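Local coordinates for protein putative 2,3,4,5-tetrahydropyridine-2-carboxylate N- succinyltransferase (Campylobacter jejuni, PDB 2RIJ) that probably catalyses transfer of a succinyl group from succinyl-CoA to tetrahydrodipicolinate, opening the succinylase route to diaminopimelate and lysine, at residues G259-S264 / A277-V282; A301-G306 / C313-G318; A317-L322 / F362-I367; F327-A332 / E347-L352; N358-R363 / M371-N376. All coordinates share one frame; numbering follows the deposited sequence.

Overall arrangement
Coming from the N terminus, the chain enters a left-handed beta-helix, where contact 1 (259-264 with 277-282) closes one turn by pairing parallel strands. Contact 2 follows in series, closing a short loop between two sides of the coil; its segment 301-306 bonds to strand 278-279 of contact 1. Contact 3 starts where contact 2 ends, at Ala317 and Gly318, and closes a long loop from strand 320-321 to strand 360-364. Nested inside that loop is contact 4, an antiparallel strand pair. Contact 5, a hairpin built on strand 360-364, overlaps contact 3. Contacts 3 to 5 join the last coil to the antiparallel strands 326-329, 348-350, 360-364 and 371-375.

Contact 1 (G259-S264 / A277-V282); sequences GRISSS and ASILGV
Arg260 and Ser278 sit side by side on neighbouring parallel strands of the left-handed beta-helix, with Ile261 and Ile279 next along on the other face of the sheet. The tight part is the backbone ladder. Arg260 N donates to Ala277 O at 2.8 Å, Ile279 N returns to Arg260 O at 2.8 Å, and Ser262 N reaches Ile279 O at 3.1 Å.

On top of this ladder the arginine folds back. Its chain bends at chi3 (-68°), which brings the guanidinium over the strand pair until Ala277 O lies 3.9 Å from its plane, beneath its centre. NH2 bonds Ser278 OG at 3.2 Å, with the oxygen tilted 23° from the guanidinium plane; Ser278 has a second conformer, so this bond is tentative. A water lies at the edge, in the plane, and accepts from NE. Beyond the segments, NH1 donates to Ala242 O and NH2 to Asn302 OD1 of the second subunit.

Past Ile279 the pairing gives way to a looser end. A second water, 2.6 Å from Ser262 OG, donates to Ile279 O, which therefore serves both a backbone N-H and a water. Gly281 CA approaches Ser263 O at 3.3 Å in a CA-H...O contact, and Ser264 CB merely rests on Val282 CG2 at 3.8 Å, where Val282 is exposed.

The named partners of the guanidinium are all neutral oxygens, which would hold it in place without cancelling its charge, consistent with the predicted roles of Arg260 and Ser278 in binding succinyl-CoA.

Contact 2 (A301-G306 / C313-G318); sequences ANSVTG and CIVDAG
Val315 turns its side chain toward Ser303 and Thr305. Its CB stands back, 4.4 Å from Thr305 OG1. From there the two methyls part company. CG1, anti to the backbone N (chi1 179°), runs out to Ser303 CB at 3.7 Å, with Ser303 OG a little farther off. CG2 takes the other side and meets Thr305 OG1 at 3.9 Å, the two side chains crossing at a slant.

These are successive coils of the left-handed beta-helix: strands 304-305 and 314-315 belong to different sheets of the prism, so their side chains meet inside it; the run from Ala301 to Thr305 and that from Val315 to Gly318 point 120° apart. The chain then rounds a corner at Ala317 and Gly318, which brings it level with Ala301. There Gly318 N donates to Ala301 O at 2.9 Å through a distinctly bent N-H...O of 131°, and Ala317 CB presses on the same oxygen at 3.3 Å.

Ala301, Asp316 and Ala317 are predicted to bind succinyl-CoA. Asp316 OD1 is held by His361 NE2. At the same corner Asn302 ND2 reaches across the trimer to Gly276 O of the third subunit, while Ser303 OG stays with Gly300 O of its own chain.

Contact 3 (A317-L322 / F362-I367); sequences AGIAVL and FRQDSI
Val321 lies against the ring of Phe362 in a CH-pi contact. Val321 CG1 sits 3.9 Å from the ring centroid and only 11° off the normal, squarely over the face. CG2 of the same valine lands nearer the root of the ring, 3.6 Å from Phe362 CG. With chi2 at -86° the ring stands broadside to both methyls, and the two side chains cross at about a right angle.

The aliphatic packing belongs to Ile319. Bending at chi2 (-64°) swings its CD1 across to Gln364, 3.8 Å from CB and 3.7 Å from N of that residue, while CG2 reaches back to Phe362 CB at 4.3 Å.

Polar links are sparser. A water lies 3.0 Å from Gln364 OE1 and reaches Gly318 O only weakly; the amide's NE2 goes to Gly369 O. Within its own segment Asp365 OD1 takes Ile367 N at 3.0 Å, making an Asx turn, and also accepts from Ser368 N. Residues 363-366 are predicted to contact succinyl-CoA, and Ser366 OG bonds Lys326 O of the third subunit.

The contact thus spans the interior between strand 320-321, last of the parallel sheet, and strand 360-364. Val315 of strand 314-315 packs on both Val321 and Phe362, Met371 of strand 371-375 touches Ile319, and Phe327 of strand 326-329 meets the Phe362 ring edge-to-face.

Contact 4 (F327-A332 / E347-L352); sequences FLLKDA and EIYKGL
At the C-terminal end of the mixed sheet that runs on from one side of the beta-helix, an antiparallel ladder joins Phe327 to Tyr349 and Leu328 to Ile348. The first pair is hydrogen-bonded: Phe327 N donates to Tyr349 O at 2.8 Å, and Tyr349 N gives back to Phe327 O at 2.9 Å, in the carbonyl plane. Leu329 N meets Glu347 O in a nearly straight bond (172°).

Phe327 and Tyr349 share a face of the sheet. The Phe327 ring (chi1 -62°) leans along the partner strand, so that Tyr349 O, 3.8 Å from its CD2, and Gly351 N lie at its edge. The Tyr349 ring is approached obliquely by Leu329 CB, 3.9 Å from CE1; the tyrosine hydroxyl is tied to Lys346 N.

On the face of Leu328 and Ile348, Glu347 extends alongside Leu328; Leu328 and Leu329 each have two conformers, so their close approaches are tentative. Glu347 OE1 forms a salt bridge to Lys326 NZ of the fifth subunit.

Strand 348-350, whose Lys350 is predicted to bind succinyl-CoA, is outermost within the chain. Strand 326-329 lies between it and strand 371-375, whose Val373 packs on Phe327 and Leu329; Leu354 touches both aromatic rings.

Contact 5 (N358-R363 / M371-N376); sequences NGLHFR and MIVALN
Met371, modelled as selenomethionine, opens the second arm of a beta hairpin, and its carbonyl carbon rests near Arg363 O. Ile372 then locks onto Arg363 through a pair of backbone bonds, Ile372 N to Arg363 O at 2.8 Å and Arg363 N to Ile372 O at 3.1 Å. Arg363 CG is wedged between its backbone N and carbonyl carbon (chi1 53°), and from there the chain runs straight out to NE. That lays one face of the guanidinium on Ile372 CG2, which sits 3.8 Å from the plane, over the group's centre; Ile372 has a second conformer, so this contact is tentative. NE donates to a water. The same arginine's CD covers a face of the His361 ring.

Val373 faces the other way. Its CG2 sits over the Phe362 ring toward the rim, on the face opposite Val321, and also touches Leu360 CD2 at 3.8 Å.

Ala374 pairs with His361: His361 N approaches Ala374 O at 2.8 Å from well above the carbonyl plane, and Ala374 N bonds His361 O at 2.9 Å. Ala374 CB lies 3.7 Å from Arg363 NH2.

Leu375 tucks its side chain against helix 332-338, while a water bridges its O and His361 ND1. At Asn376, the N-cap of the final helix, with a weak bond from Lys378 N to its OD1 and ND2 on Asn312 O, the backbone N points almost straight (176°) at Gly359 O, 2.8 Å away.

Contact 1 (G259-S264 / A277-V282)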
# COMPACT_ATOMS: atom_id res chain seq x y z
N GLY A 259 -28.36 9.38 -12.20
CA GLY A 259 -27.83 8.02 -12.41
C GLY A 259 -28.94 7.00 -12.52
O GLY A 259 -30.12 7.33 -12.73
N ARG A 260 -28.56 5.73 -12.42
CA ARG A 260 -29.38 4.62 -12.87
C ARG A 260 -29.92 3.82 -11.70
O ARG A 260 -29.15 3.29 -10.87
CB ARG A 260 -28.55 3.72 -13.79
CG ARG A 260 -28.12 4.49 -15.04
CD ARG A 260 -27.20 3.68 -15.90
NE ARG A 260 -25.90 3.46 -15.26
CZ ARG A 260 -24.85 4.29 -15.36
NH1 ARG A 260 -24.95 5.47 -15.96
NH2 ARG A 260 -23.68 3.95 -14.82
N ILE A 261 -31.23 3.77 -11.62
CA ILE A 261 -31.94 3.03 -10.59
C ILE A 261 -32.54 1.77 -11.20
O ILE A 261 -33.56 1.82 -11.90
CB ILE A 261 -33.04 3.85 -9.94
CG1 ILE A 261 -32.51 5.23 -9.53
CG2 ILE A 261 -33.62 3.12 -8.70
CD1 ILE A 261 -33.52 6.17 -8.91
N SER A 262 -31.96 0.63 -10.85
CA SER A 262 -32.43 -0.69 -11.35
C SER A 262 -33.74 -1.11 -10.72
O SER A 262 -34.14 -0.66 -9.65
CB SER A 262 -31.39 -1.79 -11.06
OG SER A 262 -30.17 -1.56 -11.76
N SER A 263 -34.43 -2.03 -11.39
CA SER A 263 -35.68 -2.57 -10.87
C SER A 263 -35.47 -3.12 -9.48
O SER A 263 -34.45 -3.75 -9.19
CB SER A 263 -36.21 -3.67 -11.82
OG SER A 263 -36.87 -3.08 -12.92
N SER A 264 -36.45 -2.84 -8.60
CA SER A 264 -36.48 -3.19 -7.19
C SER A 264 -35.73 -2.22 -6.29
O SER A 264 -35.89 -2.31 -5.10
CB SER A 264 -36.03 -4.62 -6.91
OG SER A 264 -36.97 -5.49 -7.44
N ALA A 277 -23.89 7.56 -11.80
CA ALA A 277 -23.89 6.58 -10.73
C ALA A 277 -24.84 5.43 -11.08
O ALA A 277 -25.82 5.59 -11.82
CB ALA A 277 -24.27 7.21 -9.38
N SER A 278 -24.54 4.28 -10.52
CA SER A 278 -25.36 3.07 -10.66
C SER A 278 -25.86 2.67 -9.28
O SER A 278 -25.06 2.56 -8.35
CB SER A 278 -24.51 1.89 -11.20
OG SER A 278 -24.51 1.82 -12.61
N ILE A 279 -27.16 2.41 -9.17
CA ILE A 279 -27.73 1.72 -8.04
C ILE A 279 -28.28 0.38 -8.53
O ILE A 279 -29.24 0.34 -9.29
CB ILE A 279 -28.83 2.52 -7.32
CG1 ILE A 279 -28.31 3.89 -6.91
CG2 ILE A 279 -29.34 1.76 -6.08
CD1 ILE A 279 -29.40 4.85 -6.44
N LEU A 280 -27.69 -0.72 -8.07
CA LEU A 280 -28.15 -2.05 -8.48
C LEU A 280 -29.45 -2.38 -7.74
O LEU A 280 -29.85 -1.69 -6.75
CB LEU A 280 -27.01 -3.06 -8.22
CG LEU A 280 -25.64 -2.76 -8.88
CD1 LEU A 280 -24.72 -3.98 -8.56
CD2 LEU A 280 -25.74 -2.47 -10.36
N GLY A 281 -30.19 -3.40 -8.19
CA GLY A 281 -31.54 -3.60 -7.64
C GLY A 281 -31.76 -4.68 -6.64
O GLY A 281 -32.55 -4.52 -5.70
N VAL A 282 -31.14 -5.82 -6.91
CA VAL A 282 -31.38 -7.03 -6.14
C VAL A 282 -30.01 -7.61 -5.75
O VAL A 282 -29.11 -7.75 -6.61
CB VAL A 282 -32.21 -8.06 -6.94
CG1 VAL A 282 -32.54 -9.28 -6.07
CG2 VAL A 282 -33.48 -7.43 -7.44
O HOH W 1 -26.46 0.62 -13.81
O HOH W 2 -28.82 0.56 -12.26

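Contact 2 (A301-G306 / C313-G318)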
# COMPACT_ATOMS: atom_id res chain seq x y z
N ALA A 301 -20.84 10.90 -8.49
CA ALA A 301 -20.73 10.69 -9.92
C ALA A 301 -19.88 9.44 -10.19
O ALA A 301 -18.82 9.20 -9.55
CB ALA A 301 -20.13 11.95 -10.59
N ASN A 302 -20.35 8.64 -11.14
CA ASN A 302 -19.71 7.39 -11.54
C ASN A 302 -19.43 6.38 -10.42
O ASN A 302 -18.65 5.46 -10.61
CB ASN A 302 -18.46 7.73 -12.38
CG ASN A 302 -18.83 8.25 -13.75
OD1 ASN A 302 -19.77 7.74 -14.37
ND2 ASN A 302 -18.07 9.23 -14.25
N SER A 303 -20.17 6.45 -9.30
CA SER A 303 -20.11 5.45 -8.25
C SER A 303 -20.97 4.28 -8.60
O SER A 303 -21.81 4.37 -9.54
CB SER A 303 -20.55 6.01 -6.88
OG SER A 303 -21.85 6.52 -6.88
N VAL A 304 -20.82 3.20 -7.82
CA VAL A 304 -21.72 2.04 -7.92
C VAL A 304 -22.10 1.63 -6.53
O VAL A 304 -21.22 1.37 -5.66
CB VAL A 304 -21.09 0.81 -8.67
CG1 VAL A 304 -22.09 -0.38 -8.81
CG2 VAL A 304 -20.46 1.25 -10.01
N THR A 305 -23.39 1.55 -6.31
CA THR A 305 -23.93 1.11 -5.04
C THR A 305 -24.61 -0.26 -5.23
O THR A 305 -25.67 -0.36 -5.84
CB THR A 305 -24.94 2.14 -4.46
OG1 THR A 305 -24.27 3.39 -4.19
CG2 THR A 305 -25.54 1.63 -3.14
N GLY A 306 -23.96 -1.30 -4.71
CA GLY A 306 -24.44 -2.68 -4.78
C GLY A 306 -24.96 -3.27 -3.49
O GLY A 306 -25.27 -4.48 -3.41
N CYS A 313 -25.93 8.22 4.27
CA CYS A 313 -24.72 7.60 3.79
C CYS A 313 -24.15 8.37 2.60
O CYS A 313 -24.89 8.99 1.84
CB CYS A 313 -24.94 6.15 3.39
SG CYS A 313 -25.35 5.03 4.75
N ILE A 314 -22.84 8.29 2.44
CA ILE A 314 -22.14 8.94 1.34
C ILE A 314 -21.27 7.91 0.65
O ILE A 314 -20.56 7.15 1.30
CB ILE A 314 -21.25 10.06 1.80
CG1 ILE A 314 -22.07 11.15 2.51
CG2 ILE A 314 -20.46 10.68 0.61
CD1 ILE A 314 -21.17 12.22 3.05
N VAL A 315 -21.40 7.85 -0.67
CA VAL A 315 -20.49 7.07 -1.52
C VAL A 315 -19.76 8.09 -2.38
O VAL A 315 -20.36 8.82 -3.16
CB VAL A 315 -21.20 6.04 -2.37
CG1 VAL A 315 -20.21 5.27 -3.27
CG2 VAL A 315 -21.99 5.02 -1.51
N ASP A 316 -18.45 8.15 -2.20
CA ASP A 316 -17.67 9.15 -2.98
C ASP A 316 -17.72 8.85 -4.50
O ASP A 316 -17.83 7.67 -4.95
CB ASP A 316 -16.20 9.17 -2.56
CG ASP A 316 -15.93 9.97 -1.26
OD1 ASP A 316 -16.84 10.58 -0.62
OD2 ASP A 316 -14.73 9.96 -0.90
N ALA A 317 -17.56 9.90 -5.29
CA ALA A 317 -17.49 9.75 -6.72
C ALA A 317 -16.46 8.69 -7.07
O ALA A 317 -15.36 8.61 -6.47
CB ALA A 317 -17.15 11.11 -7.38
N GLY A 318 -16.82 7.79 -8.00
CA GLY A 318 -15.87 6.81 -8.53
C GLY A 318 -15.78 5.54 -7.71
O GLY A 318 -15.21 4.57 -8.12
O HOH W 3 -17.03 3.16 -10.26

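Contact 3 (A317-L322 / F362-I367)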
# COMPACT_ATOMS: atom_id res chain seq x y z
N ALA A 317 -17.56 9.90 -5.29
CA ALA A 317 -17.49 9.75 -6.72
C ALA A 317 -16.46 8.69 -7.07
O ALA A 317 -15.36 8.61 -6.47
CB ALA A 317 -17.15 11.11 -7.38
N GLY A 318 -16.82 7.79 -8.00
CA GLY A 318 -15.87 6.81 -8.53
C GLY A 318 -15.78 5.54 -7.71
O GLY A 318 -15.21 4.57 -8.12
N ILE A 319 -16.41 5.49 -6.55
CA ILE A 319 -16.26 4.34 -5.66
C ILE A 319 -17.29 3.30 -6.03
O ILE A 319 -18.48 3.60 -6.13
CB ILE A 319 -16.47 4.76 -4.13
CG1 ILE A 319 -15.38 5.73 -3.68
CG2 ILE A 319 -16.56 3.53 -3.22
CD1 ILE A 319 -14.02 5.17 -3.67
N ALA A 320 -16.86 2.05 -6.09
CA ALA A 320 -17.77 0.92 -6.18
C ALA A 320 -17.93 0.20 -4.87
O ALA A 320 -16.94 -0.38 -4.34
CB ALA A 320 -17.30 -0.06 -7.28
N VAL A 321 -19.16 0.19 -4.34
CA VAL A 321 -19.49 -0.46 -3.09
C VAL A 321 -20.31 -1.70 -3.42
O VAL A 321 -21.55 -1.69 -3.51
CB VAL A 321 -20.28 0.49 -2.10
CG1 VAL A 321 -20.58 -0.22 -0.80
CG2 VAL A 321 -19.52 1.75 -1.83
N LEU A 322 -19.60 -2.81 -3.55
CA LEU A 322 -20.21 -4.07 -3.94
C LEU A 322 -20.26 -5.00 -2.73
O LEU A 322 -19.59 -4.78 -1.71
CB LEU A 322 -19.40 -4.71 -5.08
CG LEU A 322 -19.03 -3.74 -6.22
CD1 LEU A 322 -18.06 -4.38 -7.21
CD2 LEU A 322 -20.36 -3.25 -6.88
N PHE A 362 -18.32 5.89 2.45
CA PHE A 362 -17.44 5.03 1.68
C PHE A 362 -16.51 5.91 0.82
O PHE A 362 -16.94 6.77 0.06
CB PHE A 362 -18.20 4.04 0.77
CG PHE A 362 -19.06 3.03 1.53
CD1 PHE A 362 -18.50 1.86 1.98
CD2 PHE A 362 -20.40 3.29 1.81
CE1 PHE A 362 -19.25 0.93 2.68
CE2 PHE A 362 -21.17 2.34 2.50
CZ PHE A 362 -20.59 1.18 2.92
N ARG A 363 -15.23 5.69 1.02
CA ARG A 363 -14.18 6.49 0.37
C ARG A 363 -12.94 5.66 0.14
O ARG A 363 -12.84 4.54 0.64
CB ARG A 363 -13.89 7.73 1.19
CG ARG A 363 -13.56 7.50 2.64
CD ARG A 363 -13.33 8.87 3.29
NE ARG A 363 -13.03 8.76 4.72
CZ ARG A 363 -11.84 8.41 5.21
NH1 ARG A 363 -10.82 8.10 4.40
NH2 ARG A 363 -11.67 8.37 6.54
N GLN A 364 -12.05 6.15 -0.72
CA GLN A 364 -10.75 5.53 -0.90
C GLN A 364 -9.66 6.37 -0.25
O GLN A 364 -9.66 7.60 -0.35
CB GLN A 364 -10.41 5.36 -2.38
CG GLN A 364 -9.14 4.50 -2.59
CD GLN A 364 -9.09 3.75 -3.95
OE1 GLN A 364 -9.85 4.05 -4.86
NE2 GLN A 364 -8.19 2.77 -4.05
N ASP A 365 -8.74 5.71 0.45
CA ASP A 365 -7.57 6.40 0.98
C ASP A 365 -6.63 6.65 -0.20
O ASP A 365 -6.18 5.73 -0.84
CB ASP A 365 -6.90 5.58 2.07
CG ASP A 365 -5.75 6.34 2.75
OD1 ASP A 365 -4.81 6.82 2.09
OD2 ASP A 365 -5.77 6.43 3.97
N SER A 366 -6.42 7.91 -0.56
CA SER A 366 -5.69 8.14 -1.79
C SER A 366 -4.18 7.96 -1.67
O SER A 366 -3.54 7.81 -2.69
CB SER A 366 -6.12 9.45 -2.50
OG SER A 366 -5.98 10.53 -1.67
N ILE A 367 -3.64 7.88 -0.46
CA ILE A 367 -2.21 7.59 -0.25
C ILE A 367 -1.93 6.08 -0.22
O ILE A 367 -1.03 5.60 -0.92
CB ILE A 367 -1.67 8.27 1.04
CG1 ILE A 367 -1.83 9.79 0.94
CG2 ILE A 367 -0.22 7.89 1.28
CD1 ILE A 367 -1.69 10.35 -0.49
O HOH W 4 -12.22 3.85 -6.66

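Contact 4 (F327-A332 / E347-L352)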
# COMPACT_ATOMS: atom_id res chain seq x y z
N PHE A 327 -13.79 -3.32 3.15
CA PHE A 327 -13.57 -1.96 3.65
C PHE A 327 -12.94 -2.00 5.01
O PHE A 327 -13.31 -2.82 5.86
CB PHE A 327 -14.89 -1.18 3.78
CG PHE A 327 -15.59 -1.00 2.47
CD1 PHE A 327 -15.27 0.08 1.62
CD2 PHE A 327 -16.51 -1.95 2.01
CE1 PHE A 327 -15.90 0.21 0.40
CE2 PHE A 327 -17.11 -1.80 0.77
CZ PHE A 327 -16.80 -0.76 -0.03
N LEU A 328 -12.02 -1.05 5.22
CA LEU A 328 -11.38 -0.83 6.51
C LEU A 328 -12.24 0.16 7.27
O LEU A 328 -12.49 1.27 6.77
CB LEU A 328 -9.96 -0.26 6.31
CG LEU A 328 -9.11 0.04 7.54
CD1 LEU A 328 -8.68 -1.23 8.19
CD2 LEU A 328 -7.88 0.89 7.21
N LEU A 329 -12.69 -0.25 8.45
CA LEU A 329 -13.58 0.58 9.26
C LEU A 329 -12.81 1.66 10.01
O LEU A 329 -11.80 1.38 10.64
CB LEU A 329 -14.30 -0.29 10.30
CG LEU A 329 -15.24 0.49 11.24
CD1 LEU A 329 -16.45 0.85 10.42
CD2 LEU A 329 -15.61 -0.32 12.48
N LYS A 330 -13.32 2.89 9.96
CA LYS A 330 -12.84 3.99 10.78
C LYS A 330 -14.00 4.56 11.54
O LYS A 330 -15.15 4.36 11.17
CB LYS A 330 -12.12 5.02 9.92
CG LYS A 330 -10.92 4.38 9.19
CD LYS A 330 -9.82 5.31 8.92
CE LYS A 330 -8.65 4.60 8.20
NZ LYS A 330 -7.95 3.56 9.03
N ASP A 331 -13.71 5.29 12.61
CA ASP A 331 -14.77 5.97 13.38
C ASP A 331 -15.75 5.01 14.03
O ASP A 331 -16.93 5.32 14.15
CB ASP A 331 -15.54 6.97 12.49
CG ASP A 331 -14.63 7.98 11.79
OD1 ASP A 331 -13.80 8.57 12.49
OD2 ASP A 331 -14.72 8.17 10.55
N ALA A 332 -15.25 3.88 14.53
CA ALA A 332 -16.14 2.82 15.06
C ALA A 332 -17.04 3.29 16.20
O ALA A 332 -18.22 2.93 16.25
CB ALA A 332 -15.34 1.62 15.48
N GLU A 347 -12.09 -5.09 11.99
CA GLU A 347 -11.52 -3.98 11.26
C GLU A 347 -11.87 -3.99 9.80
O GLU A 347 -11.94 -2.94 9.19
CB GLU A 347 -10.02 -3.96 11.43
CG GLU A 347 -9.47 -2.57 11.18
CD GLU A 347 -8.18 -2.29 11.90
OE1 GLU A 347 -7.93 -2.93 12.97
OE2 GLU A 347 -7.44 -1.42 11.40
N ILE A 348 -12.08 -5.17 9.24
CA ILE A 348 -12.41 -5.28 7.83
C ILE A 348 -13.80 -5.87 7.66
O ILE A 348 -14.09 -6.91 8.18
CB ILE A 348 -11.38 -6.16 7.07
CG1 ILE A 348 -10.04 -5.44 7.00
CG2 ILE A 348 -11.86 -6.49 5.65
CD1 ILE A 348 -8.95 -6.35 6.54
N TYR A 349 -14.62 -5.20 6.88
CA TYR A 349 -15.97 -5.67 6.57
C TYR A 349 -16.22 -5.72 5.09
O TYR A 349 -15.80 -4.83 4.33
CB TYR A 349 -17.00 -4.74 7.22
CG TYR A 349 -16.92 -4.66 8.70
CD1 TYR A 349 -15.99 -3.83 9.32
CD2 TYR A 349 -17.77 -5.40 9.49
CE1 TYR A 349 -15.91 -3.77 10.69
CE2 TYR A 349 -17.70 -5.34 10.85
CZ TYR A 349 -16.77 -4.53 11.45
OH TYR A 349 -16.71 -4.49 12.81
N LYS A 350 -16.94 -6.76 4.67
CA LYS A 350 -17.44 -6.83 3.31
C LYS A 350 -18.63 -5.89 3.17
O LYS A 350 -19.41 -5.72 4.12
CB LYS A 350 -17.87 -8.24 2.99
CG LYS A 350 -16.68 -9.14 2.79
CD LYS A 350 -17.08 -10.52 2.34
CE LYS A 350 -15.98 -11.13 1.45
N GLY A 351 -18.78 -5.29 2.00
CA GLY A 351 -19.99 -4.52 1.68
C GLY A 351 -21.28 -5.12 2.23
O GLY A 351 -22.03 -4.46 2.91
N LEU A 352 -21.53 -6.39 1.94
CA LEU A 352 -22.76 -7.02 2.36
C LEU A 352 -22.99 -7.02 3.86
O LEU A 352 -24.13 -6.91 4.33
CB LEU A 352 -22.83 -8.46 1.81
CG LEU A 352 -24.16 -9.20 1.93
CD1 LEU A 352 -25.27 -8.49 1.18
CD2 LEU A 352 -23.91 -10.63 1.39

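Contact 5 (N358-R363 / M371-N376)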
# COMPACT_ATOMS: atom_id res chain seq x y z
N ASN A 358 -26.61 3.24 9.02
CA ASN A 358 -26.73 4.70 8.86
C ASN A 358 -25.42 5.42 9.02
O ASN A 358 -24.56 5.00 9.83
CB ASN A 358 -27.70 5.25 9.94
CG ASN A 358 -29.02 4.55 9.92
OD1 ASN A 358 -29.74 4.51 8.90
ND2 ASN A 358 -29.37 3.99 11.06
N GLY A 359 -25.27 6.55 8.35
CA GLY A 359 -24.12 7.42 8.57
C GLY A 359 -22.78 6.95 8.01
O GLY A 359 -21.74 7.46 8.41
N LEU A 360 -22.80 6.00 7.08
CA LEU A 360 -21.59 5.47 6.48
C LEU A 360 -21.04 6.40 5.40
O LEU A 360 -21.77 7.02 4.63
CB LEU A 360 -21.81 4.09 5.84
CG LEU A 360 -22.38 2.95 6.71
CD1 LEU A 360 -22.41 1.65 5.90
CD2 LEU A 360 -21.51 2.75 7.93
N HIS A 361 -19.74 6.45 5.35
CA HIS A 361 -19.03 7.21 4.32
C HIS A 361 -18.03 6.28 3.69
O HIS A 361 -17.02 5.92 4.29
CB HIS A 361 -18.39 8.45 4.90
CG HIS A 361 -17.76 9.34 3.86
ND1 HIS A 361 -17.22 10.57 4.18
CD2 HIS A 361 -17.63 9.20 2.52
CE1 HIS A 361 -16.75 11.13 3.08
NE2 HIS A 361 -17.01 10.34 2.05
N PHE A 362 -18.32 5.89 2.45
CA PHE A 362 -17.44 5.03 1.68
C PHE A 362 -16.51 5.91 0.82
O PHE A 362 -16.94 6.77 0.06
CB PHE A 362 -18.20 4.04 0.77
CG PHE A 362 -19.06 3.03 1.53
CD1 PHE A 362 -18.50 1.86 1.98
CD2 PHE A 362 -20.40 3.29 1.81
CE1 PHE A 362 -19.25 0.93 2.68
CE2 PHE A 362 -21.17 2.34 2.50
CZ PHE A 362 -20.59 1.18 2.92
N ARG A 363 -15.23 5.69 1.02
CA ARG A 363 -14.18 6.49 0.37
C ARG A 363 -12.94 5.66 0.14
O ARG A 363 -12.84 4.54 0.64
CB ARG A 363 -13.89 7.73 1.19
CG ARG A 363 -13.56 7.50 2.64
CD ARG A 363 -13.33 8.87 3.29
NE ARG A 363 -13.03 8.76 4.72
CZ ARG A 363 -11.84 8.41 5.21
NH1 ARG A 363 -10.82 8.10 4.40
NH2 ARG A 363 -11.67 8.37 6.54
N MSE A 371 -9.66 0.81 0.58
CA MSE A 371 -11.08 1.16 0.65
C MSE A 371 -11.47 1.32 2.12
O MSE A 371 -11.21 0.43 2.96
CB MSE A 371 -11.94 0.11 -0.04
CG MSE A 371 -11.67 -0.04 -1.51
SE MSE A 371 -12.12 1.58 -2.46
CE MSE A 371 -14.01 1.51 -2.48
N ILE A 372 -12.09 2.45 2.42
CA ILE A 372 -12.50 2.77 3.80
C ILE A 372 -14.01 2.90 3.94
O ILE A 372 -14.69 3.39 3.07
CB ILE A 372 -11.81 4.09 4.31
CG1 ILE A 372 -10.34 3.82 4.62
CG2 ILE A 372 -12.55 4.69 5.55
CD1 ILE A 372 -9.48 5.07 4.60
N VAL A 373 -14.53 2.43 5.07
CA VAL A 373 -15.86 2.81 5.51
C VAL A 373 -15.68 3.62 6.82
O VAL A 373 -15.03 3.15 7.77
CB VAL A 373 -16.84 1.65 5.66
CG1 VAL A 373 -16.36 0.55 6.70
CG2 VAL A 373 -18.23 2.22 5.99
N ALA A 374 -16.18 4.85 6.83
CA ALA A 374 -15.96 5.82 7.92
C ALA A 374 -17.28 6.51 8.29
O ALA A 374 -18.33 6.20 7.73
CB ALA A 374 -14.90 6.83 7.52
N LEU A 375 -17.22 7.49 9.20
CA LEU A 375 -18.38 8.26 9.57
C LEU A 375 -18.63 9.39 8.57
O LEU A 375 -17.73 10.15 8.23
CB LEU A 375 -18.23 8.86 10.99
CG LEU A 375 -19.31 9.80 11.50
CD1 LEU A 375 -20.59 9.05 11.88
CD2 LEU A 375 -18.74 10.68 12.66
N ASN A 376 -19.86 9.51 8.14
CA ASN A 376 -20.30 10.72 7.49
C ASN A 376 -20.40 11.79 8.60
O ASN A 376 -21.30 11.73 9.43
CB ASN A 376 -21.64 10.50 6.81
CG ASN A 376 -22.25 11.81 6.30
OD1 ASN A 376 -21.61 12.87 6.35
ND2 ASN A 376 -23.50 11.74 5.85
O HOH W 5 -17.64 12.58 6.19
O HOH W 6 -14.93 10.15 6.48